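Local structure of motility-associated killing factor MakB (Vibrio cholerae serotype O1, 6W1W) at residues A[17-22]-A[278-283]; A[32-37]-A[57-62]; A[130-135]-A[271-276]; A[134-139]-A[265-270]. The protein forms one component of a tripartite cytotoxin structurally similar to alpha-pore-forming toxins, and so probably takes part in damaging target-cell membranes. One frame throughout, in Å; residues are numbered along the deposited sequence.

Contact 1 (A[17-22]-A[278-283]); sequences TDVYTD and DSLPAL
Val19 CG1 presses against Ser279, 3.5 Å from Ser279 O and 3.6 Å from Ser279 CB, and this is the tight part of the contact. The methyl stands anti to the carbonyl carbon of Val19 (chi1 -59°), which directs it at Ser279 on the facing helix. Here the alpha carbons of Val19 and Ser279 approach to 5.5 Å, a spacing consistent with the small serine side chain. Val19 CG1 also reaches Leu280 CD2 at 4.1 Å, while the other methyl, Val19 CG2, meets Leu283 CD1 at 4.3 Å. Leu280 and Leu283 in turn lean on Ile76 of helix 69-90, so the valine joins a small apolar cluster. The contact joins helix 9-35 to helix 276-302, two members of the elongated helical bundle that recalls the alpha-pore-forming toxins. The local axes come within 8.8 Å and run in roughly opposite senses, at 144°. Helix 276-302 is kinked at Pro281, whose ring nitrogen carries no hydrogen to bond back to the preceding turn. Beside the valine the contact turns polar while staying buried: Ser279 OG lies 3.3 Å from Asp22 OD1, at best a weak hydrogen bond, and its single proton can turn instead to Lys275 O, four residues earlier in the chain. The loose, solvent side is at Asp18, which is exposed and contributes little more than its CB, 4.2 Å from Ser279 CB; its carboxylate has no partner on 278-283.

Contact 2 (A[32-37]-A[57-62]); sequences TCNSLF and ILRAVM
In the antiparallel hairpin of helices 9-35 and 46-66, Arg59 extends its guanidinium to the carbonyl oxygens at the C-terminal end of the first helix. Arg59 NH1 donates a nearly straight hydrogen bond to Leu36 O, 3.2 Å long with an N-H...O angle of 170°, using a lone pair in the carbonyl plane. Cys33 O and Asn34 O also lie 3.0 Å and 2.9 Å from Arg59 NH1, so one nitrogen faces three oxygens where helix 9-35 gives way to the loop. That concentration of carbonyls would probably favour a positive charge, and the guanidinium is also held by a salt bridge from Arg59 NH2 to Glu56, three residues earlier. Such a hairpin brings consecutive helices of the toxin bundle side by side, and the arginine, well inside helix 46-66, lies opposite the last turn of helix 9-35. A bend at chi3 (-35°) carries the guanidinium round to these oxygens. Nearer its root, Arg59 CG passes 3.2 Å from Asn34 OD1, the amide and guanidinium planes inclined by only 28°. The apolar half is formed by Cys33 SG, which lies 3.7 Å from Leu58 CD2 and touches Met62 CG more distantly. Leu58 and Met62 also touch Tyr29 of helix 9-35.

Contact 3 (A[130-135]-A[271-276]); sequences KSYNQA and EEFLKI
The ring of Tyr132 carries Leu274 on one face and Glu271 at its edge. Leu274 CD2 sits over that face in a CH-pi contact, 3.9 Å from the Tyr132 ring centroid and 22° off the normal, displaced toward the hydroxyl end of the ring. The second methyl, Leu274 CD1, comes to 3.5 Å from Tyr132 OH. Near the ring plane, Tyr132 OH donates a hydrogen bond of 3.1 Å to Glu271 OE1, which is approached on the syn side and somewhat out of the carboxylate plane. Ring and carboxylate are steeply inclined to each other, their planes 72° apart. Phe273 meets the ring with its CB, 3.6 Å from Tyr132 CD1, in an oblique approach. Tyr132 points its ring out from helix 100-151, CG lying opposite its backbone N (chi1 168°), across the short link between helices 251-270 and 276-302. The Phe273 ring turns inward instead, toward Ile26 of helix 9-35, and Ser131 OG, hydrogen-bonded to Phe128 O, comes near Phe273 CE2 at 4.2 Å. The polar end of Glu271 has a stronger partner in Lys136, salt-bridged to OE2. With a lysine on one oxygen and a phenol on the other, the carboxylate is held through both oxygens and probably keeps its negative charge, and the interhelix link is tied to helix 100-151 by polar as well as apolar contacts.

Contact 4 (A[134-139]-A[265-270]); sequences QAKNAE and TLSNMS
Lys136 NZ crosses to the facing helix and donates to Ser267 O at 3.0 Å, meeting a lone pair in the carbonyl plane at a C=O...N angle of 117°. The same ammonium forms a salt bridge with Glu139 OE1, 2.9 Å from Lys136 NZ, on the syn lone pair of that oxygen, so that, with Glu271 counted, the nitrogen has three acceptors. A bend at chi2 (-55°) folds the lysine along its own helix so that NZ comes level with Glu139, three residues on, while Lys136 CE lies against Ser270 CB at 3.5 Å. Helices 100-151 and 251-270 run almost antiparallel here, at 167° with their local axes 10.4 Å apart, and such a layer of polar side chains bridges the wide spacing between these two members of the toxin bundle. Besides the lysine, Glu139 OE1 receives Ser267 OG in a weak hydrogen bond of 3.3 Å. The other oxygen, Glu139 OE2, takes a weak bond from the hydroxyl of Tyr29 on helix 9-35 and also faces Ser270 OG, though the modelled separation is too short for that bond to be trusted in detail. Leu266 O lies 3.3 Å from Glu139 OE2, but both atoms are acceptors; the carbonyl is engaged instead by Ser270 N within its helix. The nearby ammonium would favour the ionised carboxylate. The side chain of Ser267 is about 6 Å from a bound 1,2-ethanediol, probably from the crystallisation liquor.

In the fold
Contacts 3 and 4 lie closest together, with centres 8 Å apart, and overlap on helix 100-151, sharing Gln134 and Ala135; the salt bridge between Lys136 NZ and Glu271 OE2, at 2.9 Å, joins them. Contact 2 packs against both from helix 46-66: Met62 SD is 3.6 Å from Ala135 CB, and Leu58 CD1 is 3.6 Å from Ala138 CB. Contact 1 shares helix 9-35 with contact 2, yet their centres are 25 Å apart and they do not touch. It adjoins contact 3 instead, where Asp22 CB meets Ile276 CG1 at 3.7 Å. The four contacts thus extend along one bundle of helices, crossing the link between helices 251-270 and 276-302.

Contact 1 (A[17-22]-A[278-283])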
loop_
_atom_site.group_PDB
_atom_site.type_symbol
_atom_site.label_atom_id
_atom_site.label_comp_id
_atom_site.label_asym_id
_atom_site.label_seq_id
_atom_site.Cartn_x
_atom_site.Cartn_y
_atom_site.Cartn_z
ATOM N N THR A 17 3.550 -3.394 11.408
ATOM C CA THR A 17 2.896 -2.199 10.886
ATOM C C THR A 17 3.544 -1.739 9.585
ATOM O O THR A 17 2.846 -1.324 8.652
ATOM C CB THR A 17 2.928 -1.088 11.939
ATOM O OG1 THR A 17 2.009 -1.407 12.992
ATOM C CG2 THR A 17 2.553 0.259 11.329
ATOM N N ASP A 18 4.874 -1.832 9.494
ATOM C CA ASP A 18 5.562 -1.357 8.299
ATOM C C ASP A 18 5.213 -2.187 7.070
ATOM O O ASP A 18 5.123 -1.639 5.968
ATOM C CB ASP A 18 7.074 -1.341 8.529
ATOM C CG ASP A 18 7.557 -0.040 9.143
ATOM O OD1 ASP A 18 6.704 0.772 9.564
ATOM O OD2 ASP A 18 8.784 0.179 9.195
ATOM N N VAL A 19 5.009 -3.497 7.229
ATOM C CA VAL A 19 4.564 -4.298 6.092
ATOM C C VAL A 19 3.074 -4.122 5.836
ATOM O O VAL A 19 2.616 -4.342 4.707
ATOM C CB VAL A 19 4.900 -5.787 6.282
ATOM C CG1 VAL A 19 6.403 -5.981 6.445
ATOM C CG2 VAL A 19 4.148 -6.365 7.470
ATOM N N TYR A 20 2.308 -3.727 6.855
ATOM C CA TYR A 20 0.906 -3.377 6.650
ATOM C C TYR A 20 0.784 -2.034 5.941
ATOM O O TYR A 20 0.004 -1.888 4.993
ATOM C CB TYR A 20 0.178 -3.358 7.995
ATOM C CG TYR A 20 -1.284 -2.960 7.945
ATOM C CD1 TYR A 20 -2.152 -3.511 7.011
ATOM C CD2 TYR A 20 -1.804 -2.057 8.865
ATOM C CE1 TYR A 20 -3.494 -3.153 6.981
ATOM C CE2 TYR A 20 -3.140 -1.695 8.844
ATOM C CZ TYR A 20 -3.981 -2.243 7.903
ATOM O OH TYR A 20 -5.312 -1.878 7.889
ATOM N N THR A 21 1.556 -1.040 6.391
ATOM C CA THR A 21 1.582 0.258 5.721
ATOM C C THR A 21 1.974 0.111 4.256
ATOM O O THR A 21 1.305 0.646 3.363
ATOM C CB THR A 21 2.548 1.201 6.444
ATOM O OG1 THR A 21 1.985 1.592 7.703
ATOM C CG2 THR A 21 2.840 2.442 5.597
ATOM N N ASP A 22 3.052 -0.630 3.988
ATOM C CA ASP A 22 3.484 -0.854 2.613
ATOM C C ASP A 22 2.527 -1.741 1.833
ATOM O O ASP A 22 2.626 -1.800 0.604
ATOM C CB ASP A 22 4.889 -1.457 2.592
ATOM C CG ASP A 22 5.949 -0.456 2.992
ATOM O OD1 ASP A 22 6.729 -0.741 3.927
ATOM O OD2 ASP A 22 5.986 0.633 2.381
ATOM N N ASP A 278 12.493 -3.417 2.071
ATOM C CA ASP A 278 13.110 -3.243 3.380
ATOM C C ASP A 278 12.270 -3.793 4.522
ATOM O O ASP A 278 12.837 -4.216 5.532
ATOM C CB ASP A 278 13.395 -1.756 3.650
ATOM C CG ASP A 278 14.431 -1.178 2.705
ATOM O OD1 ASP A 278 15.523 -1.774 2.571
ATOM O OD2 ASP A 278 14.148 -0.123 2.098
ATOM N N SER A 279 10.943 -3.810 4.385
ATOM C CA SER A 279 10.044 -4.251 5.446
ATOM C C SER A 279 9.819 -5.761 5.432
ATOM O O SER A 279 9.863 -6.408 6.484
ATOM C CB SER A 279 8.705 -3.517 5.334
ATOM O OG SER A 279 8.084 -3.770 4.085
ATOM N N LEU A 280 9.559 -6.336 4.257
ATOM C CA LEU A 280 9.400 -7.787 4.173
ATOM C C LEU A 280 10.669 -8.544 4.545
ATOM O O LEU A 280 10.572 -9.513 5.318
ATOM C CB LEU A 280 8.904 -8.188 2.779
ATOM C CG LEU A 280 7.385 -8.339 2.636
ATOM C CD1 LEU A 280 7.008 -8.988 1.312
ATOM C CD2 LEU A 280 6.811 -9.130 3.800
ATOM N N PRO A 281 11.863 -8.190 4.051
ATOM C CA PRO A 281 13.066 -8.891 4.532
ATOM C C PRO A 281 13.287 -8.744 6.026
ATOM O O PRO A 281 13.781 -9.683 6.665
ATOM C CB PRO A 281 14.202 -8.245 3.724
ATOM C CG PRO A 281 13.649 -6.949 3.247
ATOM C CD PRO A 281 12.196 -7.210 3.004
ATOM N N ALA A 282 12.938 -7.595 6.608
ATOM C CA ALA A 282 13.015 -7.467 8.059
ATOM C C ALA A 282 11.999 -8.369 8.747
ATOM O O ALA A 282 12.248 -8.846 9.860
ATOM C CB ALA A 282 12.813 -6.010 8.469
ATOM N N LEU A 283 10.859 -8.624 8.100
ATOM C CA LEU A 283 9.907 -9.587 8.642
ATOM C C LEU A 283 10.420 -11.015 8.484
ATOM O O LEU A 283 10.220 -11.855 9.369
ATOM C CB LEU A 283 8.549 -9.429 7.963
ATOM C CG LEU A 283 7.385 -10.129 8.669
ATOM C CD1 LEU A 283 6.667 -9.156 9.602
ATOM C CD2 LEU A 283 6.424 -10.759 7.666
#

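Contact 2 (A[32-37]-A[57-62])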
loop_
_atom_site.group_PDB
_atom_site.type_symbol
_atom_site.label_atom_id
_atom_site.label_comp_id
_atom_site.label_asym_id
_atom_site.label_seq_id
_atom_site.Cartn_x
_atom_site.Cartn_y
_atom_site.Cartn_z
ATOM N N THR A 32 -6.506 2.602 -7.820
ATOM C CA THR A 32 -6.234 3.773 -8.646
ATOM C C THR A 32 -6.140 3.390 -10.120
ATOM O O THR A 32 -6.616 4.126 -10.994
ATOM C CB THR A 32 -4.936 4.450 -8.190
ATOM O OG1 THR A 32 -5.001 4.745 -6.789
ATOM C CG2 THR A 32 -4.681 5.742 -8.971
ATOM N N CYS A 33 -5.523 2.241 -10.415
ATOM C CA CYS A 33 -5.336 1.828 -11.802
ATOM C C CYS A 33 -6.643 1.404 -12.454
ATOM O O CYS A 33 -6.850 1.673 -13.645
ATOM C CB CYS A 33 -4.313 0.694 -11.885
ATOM S SG CYS A 33 -2.610 1.263 -12.107
ATOM N N ASN A 34 -7.531 0.749 -11.700
ATOM C CA ASN A 34 -8.825 0.368 -12.260
ATOM C C ASN A 34 -9.715 1.585 -12.457
ATOM O O ASN A 34 -10.390 1.710 -13.487
ATOM C CB ASN A 34 -9.522 -0.665 -11.368
ATOM C CG ASN A 34 -8.814 -2.017 -11.361
ATOM O OD1 ASN A 34 -8.145 -2.392 -12.328
ATOM N ND2 ASN A 34 -8.967 -2.758 -10.265
ATOM N N SER A 35 -9.716 2.500 -11.486
ATOM C CA SER A 35 -10.547 3.697 -11.560
ATOM C C SER A 35 -10.156 4.625 -12.705
ATOM O O SER A 35 -11.002 5.394 -13.170
ATOM C CB SER A 35 -10.476 4.460 -10.238
ATOM O OG SER A 35 -9.135 4.797 -9.928
ATOM N N LEU A 36 -8.909 4.567 -13.171
ATOM C CA LEU A 36 -8.437 5.505 -14.184
ATOM C C LEU A 36 -9.315 5.459 -15.429
ATOM O O LEU A 36 -9.555 4.393 -16.001
ATOM C CB LEU A 36 -6.984 5.198 -14.549
ATOM C CG LEU A 36 -6.108 6.398 -14.920
ATOM C CD1 LEU A 36 -4.636 6.023 -14.926
ATOM C CD2 LEU A 36 -6.501 6.983 -16.257
ATOM N N PHE A 37 -9.795 6.630 -15.840
ATOM C CA PHE A 37 -10.623 6.806 -17.024
ATOM C C PHE A 37 -10.017 7.909 -17.878
ATOM O O PHE A 37 -9.563 8.927 -17.348
ATOM C CB PHE A 37 -12.068 7.161 -16.637
ATOM C CG PHE A 37 -12.979 7.405 -17.812
ATOM C CD1 PHE A 37 -13.019 8.639 -18.438
ATOM C CD2 PHE A 37 -13.820 6.404 -18.273
ATOM C CE1 PHE A 37 -13.860 8.860 -19.511
ATOM C CE2 PHE A 37 -14.667 6.622 -19.346
ATOM C CZ PHE A 37 -14.687 7.851 -19.964
ATOM N N ILE A 57 -3.399 -1.423 -20.869
ATOM C CA ILE A 57 -2.450 -2.479 -20.536
ATOM C C ILE A 57 -1.848 -2.260 -19.150
ATOM O O ILE A 57 -1.466 -3.229 -18.487
ATOM C CB ILE A 57 -1.352 -2.627 -21.609
ATOM C CG1 ILE A 57 -0.313 -1.517 -21.496
ATOM C CG2 ILE A 57 -1.966 -2.677 -23.019
ATOM C CD1 ILE A 57 0.829 -1.675 -22.466
ATOM N N LEU A 58 -1.769 -1.009 -18.688
ATOM C CA LEU A 58 -1.364 -0.761 -17.305
ATOM C C LEU A 58 -2.340 -1.403 -16.332
ATOM O O LEU A 58 -1.930 -2.018 -15.340
ATOM C CB LEU A 58 -1.267 0.739 -17.034
ATOM C CG LEU A 58 -1.092 1.126 -15.559
ATOM C CD1 LEU A 58 0.293 0.749 -15.052
ATOM C CD2 LEU A 58 -1.362 2.604 -15.337
ATOM N N ARG A 59 -3.640 -1.257 -16.596
ATOM C CA ARG A 59 -4.642 -1.963 -15.808
ATOM C C ARG A 59 -4.429 -3.473 -15.885
ATOM O O ARG A 59 -4.538 -4.177 -14.873
ATOM C CB ARG A 59 -6.041 -1.579 -16.297
ATOM C CG ARG A 59 -7.128 -1.585 -15.233
ATOM C CD ARG A 59 -8.515 -1.509 -15.868
ATOM N NE ARG A 59 -8.527 -0.676 -17.071
ATOM C CZ ARG A 59 -8.676 0.646 -17.070
ATOM N NH1 ARG A 59 -8.825 1.302 -15.927
ATOM N NH2 ARG A 59 -8.671 1.316 -18.214
ATOM N N ALA A 60 -4.091 -3.984 -17.075
ATOM C CA ALA A 60 -3.947 -5.427 -17.252
ATOM C C ALA A 60 -2.619 -5.943 -16.709
ATOM O O ALA A 60 -2.546 -7.079 -16.228
ATOM C CB ALA A 60 -4.093 -5.801 -18.728
ATOM N N VAL A 61 -1.560 -5.134 -16.793
ATOM C CA VAL A 61 -0.268 -5.541 -16.250
ATOM C C VAL A 61 -0.378 -5.800 -14.752
ATOM O O VAL A 61 0.230 -6.738 -14.222
ATOM C CB VAL A 61 0.796 -4.478 -16.579
ATOM C CG1 VAL A 61 1.937 -4.537 -15.587
ATOM C CG2 VAL A 61 1.317 -4.674 -17.996
ATOM N N MET A 62 -1.174 -4.993 -14.051
ATOM C CA MET A 62 -1.315 -5.146 -12.609
ATOM C C MET A 62 -2.298 -6.239 -12.215
ATOM O O MET A 62 -2.316 -6.630 -11.042
ATOM C CB MET A 62 -1.744 -3.819 -11.982
ATOM C CG MET A 62 -0.814 -2.673 -12.319
ATOM S SD MET A 62 0.911 -3.075 -11.977
ATOM C CE MET A 62 0.875 -3.275 -10.196
#

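Contact 3 (A[130-135]-A[271-276])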
loop_
_atom_site.group_PDB
_atom_site.type_symbol
_atom_site.label_atom_id
_atom_site.label_comp_id
_atom_site.label_asym_id
_atom_site.label_seq_id
_atom_site.Cartn_x
_atom_site.Cartn_y
_atom_site.Cartn_z
ATOM N N LYS A 130 8.470 -8.190 -8.804
ATOM C CA LYS A 130 8.113 -8.335 -10.208
ATOM C C LYS A 130 7.028 -7.341 -10.608
ATOM O O LYS A 130 7.130 -6.696 -11.658
ATOM C CB LYS A 130 7.676 -9.772 -10.493
ATOM C CG LYS A 130 7.673 -10.120 -11.971
ATOM C CD LYS A 130 7.184 -11.535 -12.208
ATOM C CE LYS A 130 5.786 -11.724 -11.645
ATOM N NZ LYS A 130 5.223 -13.065 -11.962
ATOM N N SER A 131 5.998 -7.185 -9.775
ATOM C CA SER A 131 4.932 -6.233 -10.072
ATOM C C SER A 131 5.399 -4.784 -9.983
ATOM O O SER A 131 4.784 -3.904 -10.599
ATOM C CB SER A 131 3.753 -6.461 -9.128
ATOM O OG SER A 131 4.181 -6.455 -7.780
ATOM N N TYR A 132 6.467 -4.507 -9.231
ATOM C CA TYR A 132 7.047 -3.168 -9.260
ATOM C C TYR A 132 7.617 -2.859 -10.639
ATOM O O TYR A 132 7.291 -1.829 -11.245
ATOM C CB TYR A 132 8.131 -3.023 -8.188
ATOM C CG TYR A 132 8.972 -1.769 -8.346
ATOM C CD1 TYR A 132 8.471 -0.521 -7.986
ATOM C CD2 TYR A 132 10.264 -1.834 -8.858
ATOM C CE1 TYR A 132 9.232 0.625 -8.131
ATOM C CE2 TYR A 132 11.033 -0.692 -9.008
ATOM C CZ TYR A 132 10.512 0.533 -8.643
ATOM O OH TYR A 132 11.271 1.668 -8.789
ATOM N N ASN A 133 8.467 -3.753 -11.156
ATOM C CA ASN A 133 9.058 -3.548 -12.475
ATOM C C ASN A 133 8.000 -3.580 -13.569
ATOM O O ASN A 133 8.120 -2.868 -14.574
ATOM C CB ASN A 133 10.129 -4.606 -12.743
ATOM C CG ASN A 133 11.312 -4.497 -11.798
ATOM O OD1 ASN A 133 11.659 -5.455 -11.103
ATOM N ND2 ASN A 133 11.946 -3.330 -11.774
ATOM N N GLN A 134 6.962 -4.399 -13.392
ATOM C CA GLN A 134 5.851 -4.400 -14.334
ATOM C C GLN A 134 5.130 -3.058 -14.333
ATOM O O GLN A 134 4.852 -2.490 -15.396
ATOM C CB GLN A 134 4.894 -5.546 -13.999
ATOM C CG GLN A 134 5.387 -6.891 -14.492
ATOM C CD GLN A 134 5.873 -6.805 -15.924
ATOM O OE1 GLN A 134 7.077 -6.827 -16.193
ATOM N NE2 GLN A 134 4.934 -6.682 -16.855
ATOM N N ALA A 135 4.833 -2.526 -13.140
ATOM C CA ALA A 135 4.202 -1.213 -13.042
ATOM C C ALA A 135 5.124 -0.118 -13.564
ATOM O O ALA A 135 4.667 0.833 -14.209
ATOM C CB ALA A 135 3.797 -0.936 -11.596
ATOM N N GLU A 271 6.633 4.212 -6.358
ATOM C CA GLU A 271 7.873 4.185 -5.588
ATOM C C GLU A 271 7.658 3.793 -4.131
ATOM O O GLU A 271 8.642 3.586 -3.414
ATOM C CB GLU A 271 8.580 5.539 -5.667
ATOM C CG GLU A 271 8.867 6.027 -7.082
ATOM C CD GLU A 271 9.807 5.118 -7.868
ATOM O OE1 GLU A 271 10.478 4.254 -7.262
ATOM O OE2 GLU A 271 9.880 5.278 -9.107
ATOM N N GLU A 272 6.407 3.689 -3.678
ATOM C CA GLU A 272 6.121 3.125 -2.367
ATOM C C GLU A 272 6.260 1.610 -2.348
ATOM O O GLU A 272 6.330 1.026 -1.261
ATOM C CB GLU A 272 4.715 3.532 -1.912
ATOM C CG GLU A 272 4.501 5.047 -1.840
ATOM C CD GLU A 272 5.491 5.747 -0.918
ATOM O OE1 GLU A 272 5.630 5.319 0.248
ATOM O OE2 GLU A 272 6.137 6.719 -1.365
ATOM N N PHE A 273 6.304 0.967 -3.520
ATOM C CA PHE A 273 6.626 -0.455 -3.580
ATOM C C PHE A 273 8.029 -0.727 -3.052
ATOM O O PHE A 273 8.267 -1.753 -2.403
ATOM C CB PHE A 273 6.515 -0.972 -5.017
ATOM C CG PHE A 273 5.109 -1.237 -5.481
ATOM C CD1 PHE A 273 4.330 -0.217 -6.013
ATOM C CD2 PHE A 273 4.580 -2.517 -5.426
ATOM C CE1 PHE A 273 3.041 -0.461 -6.459
ATOM C CE2 PHE A 273 3.290 -2.772 -5.869
ATOM C CZ PHE A 273 2.518 -1.740 -6.386
ATOM N N LEU A 274 8.974 0.178 -3.327
ATOM C CA LEU A 274 10.371 -0.065 -2.983
ATOM C C LEU A 274 10.596 -0.186 -1.482
ATOM O O LEU A 274 11.610 -0.757 -1.063
ATOM C CB LEU A 274 11.255 1.048 -3.547
ATOM C CG LEU A 274 11.521 1.022 -5.055
ATOM C CD1 LEU A 274 12.339 2.233 -5.469
ATOM C CD2 LEU A 274 12.228 -0.264 -5.450
ATOM N N LYS A 275 9.682 0.338 -0.662
ATOM C CA LYS A 275 9.814 0.194 0.782
ATOM C C LYS A 275 9.535 -1.235 1.237
ATOM O O LYS A 275 9.960 -1.620 2.332
ATOM C CB LYS A 275 8.881 1.184 1.487
ATOM C CG LYS A 275 9.146 1.374 2.979
ATOM C CD LYS A 275 9.936 2.651 3.274
ATOM C CE LYS A 275 11.424 2.501 2.966
ATOM N NZ LYS A 275 12.072 1.425 3.772
ATOM N N ILE A 276 8.842 -2.032 0.417
ATOM C CA ILE A 276 8.648 -3.445 0.734
ATOM C C ILE A 276 9.985 -4.172 0.755
ATOM O O ILE A 276 10.213 -5.061 1.586
ATOM C CB ILE A 276 7.663 -4.089 -0.262
ATOM C CG1 ILE A 276 6.241 -4.063 0.299
ATOM C CG2 ILE A 276 8.073 -5.518 -0.614
ATOM C CD1 ILE A 276 6.066 -4.906 1.542
#

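Contact 4 (A[134-139]-A[265-270])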
loop_
_atom_site.group_PDB
_atom_site.type_symbol
_atom_site.label_atom_id
_atom_site.label_comp_id
_atom_site.label_asym_id
_atom_site.label_seq_id
_atom_site.Cartn_x
_atom_site.Cartn_y
_atom_site.Cartn_z
ATOM N N GLN A 134 6.962 -4.399 -13.392
ATOM C CA GLN A 134 5.851 -4.400 -14.334
ATOM C C GLN A 134 5.130 -3.058 -14.333
ATOM O O GLN A 134 4.852 -2.490 -15.396
ATOM C CB GLN A 134 4.894 -5.546 -13.999
ATOM C CG GLN A 134 5.387 -6.891 -14.492
ATOM C CD GLN A 134 5.873 -6.805 -15.924
ATOM O OE1 GLN A 134 7.077 -6.827 -16.193
ATOM N NE2 GLN A 134 4.934 -6.682 -16.855
ATOM N N ALA A 135 4.833 -2.526 -13.140
ATOM C CA ALA A 135 4.202 -1.213 -13.042
ATOM C C ALA A 135 5.124 -0.118 -13.564
ATOM O O ALA A 135 4.667 0.833 -14.209
ATOM C CB ALA A 135 3.797 -0.936 -11.596
ATOM N N LYS A 136 6.428 -0.238 -13.303
ATOM C CA LYS A 136 7.382 0.723 -13.847
ATOM C C LYS A 136 7.458 0.647 -15.369
ATOM O O LYS A 136 7.703 1.664 -16.027
ATOM C CB LYS A 136 8.760 0.497 -13.228
ATOM C CG LYS A 136 8.881 1.028 -11.812
ATOM C CD LYS A 136 8.505 2.496 -11.788
ATOM C CE LYS A 136 8.113 2.958 -10.403
ATOM N NZ LYS A 136 7.470 4.299 -10.457
ATOM N N ASN A 137 7.245 -0.539 -15.943
ATOM C CA ASN A 137 7.285 -0.672 -17.398
ATOM C C ASN A 137 6.095 0.026 -18.049
ATOM O O ASN A 137 6.269 0.862 -18.945
ATOM C CB ASN A 137 7.319 -2.149 -17.796
ATOM C CG ASN A 137 8.731 -2.664 -18.032
ATOM O OD1 ASN A 137 9.668 -1.885 -18.228
ATOM N ND2 ASN A 137 8.885 -3.989 -18.032
ATOM N N ALA A 138 4.876 -0.313 -17.620
ATOM C CA ALA A 138 3.691 0.279 -18.234
ATOM C C ALA A 138 3.627 1.781 -17.998
ATOM O O ALA A 138 3.018 2.506 -18.794
ATOM C CB ALA A 138 2.424 -0.392 -17.707
ATOM N N GLU A 139 4.241 2.268 -16.916
ATOM C CA GLU A 139 4.296 3.707 -16.686
ATOM C C GLU A 139 5.169 4.395 -17.729
ATOM O O GLU A 139 4.752 5.381 -18.348
ATOM C CB GLU A 139 4.809 3.998 -15.274
ATOM C CG GLU A 139 3.733 3.955 -14.191
ATOM C CD GLU A 139 4.318 3.918 -12.789
ATOM O OE1 GLU A 139 5.463 4.385 -12.609
ATOM O OE2 GLU A 139 3.641 3.405 -11.872
ATOM N N THR A 265 1.836 11.216 -10.678
ATOM C CA THR A 265 1.443 10.721 -9.361
ATOM C C THR A 265 1.508 9.200 -9.305
ATOM O O THR A 265 1.844 8.634 -8.256
ATOM C CB THR A 265 0.039 11.218 -8.977
ATOM O OG1 THR A 265 -0.907 10.852 -9.991
ATOM C CG2 THR A 265 0.025 12.747 -8.787
ATOM N N LEU A 266 1.205 8.531 -10.422
ATOM C CA LEU A 266 1.378 7.083 -10.494
ATOM C C LEU A 266 2.835 6.691 -10.281
ATOM O O LEU A 266 3.127 5.737 -9.551
ATOM C CB LEU A 266 0.878 6.559 -11.839
ATOM C CG LEU A 266 -0.632 6.507 -12.065
ATOM C CD1 LEU A 266 -0.956 6.008 -13.469
ATOM C CD2 LEU A 266 -1.298 5.630 -11.023
ATOM N N SER A 267 3.764 7.417 -10.911
ATOM C CA SER A 267 5.183 7.151 -10.692
ATOM C C SER A 267 5.548 7.269 -9.219
ATOM O O SER A 267 6.227 6.393 -8.670
ATOM C CB SER A 267 6.038 8.103 -11.533
ATOM O OG SER A 267 6.227 7.604 -12.847
ATOM N N ASN A 268 5.102 8.340 -8.558
ATOM C CA ASN A 268 5.417 8.506 -7.143
ATOM C C ASN A 268 4.686 7.486 -6.286
ATOM O O ASN A 268 5.233 7.014 -5.280
ATOM C CB ASN A 268 5.077 9.922 -6.685
ATOM C CG ASN A 268 5.964 10.968 -7.327
ATOM O OD1 ASN A 268 5.479 11.934 -7.913
ATOM N ND2 ASN A 268 7.275 10.785 -7.213
ATOM N N MET A 269 3.455 7.141 -6.662
ATOM C CA MET A 269 2.727 6.102 -5.944
ATOM C C MET A 269 3.454 4.766 -6.029
ATOM O O MET A 269 3.524 4.028 -5.039
ATOM C CB MET A 269 1.311 5.975 -6.502
ATOM C CG MET A 269 0.245 5.598 -5.487
ATOM S SD MET A 269 -1.422 5.763 -6.184
ATOM C CE MET A 269 -1.269 7.278 -7.136
ATOM N N SER A 270 3.996 4.434 -7.210
ATOM C CA SER A 270 4.670 3.152 -7.382
ATOM C C SER A 270 5.961 3.077 -6.583
ATOM O O SER A 270 6.358 1.986 -6.163
ATOM C CB SER A 270 4.962 2.893 -8.859
ATOM O OG SER A 270 3.772 2.600 -9.569
#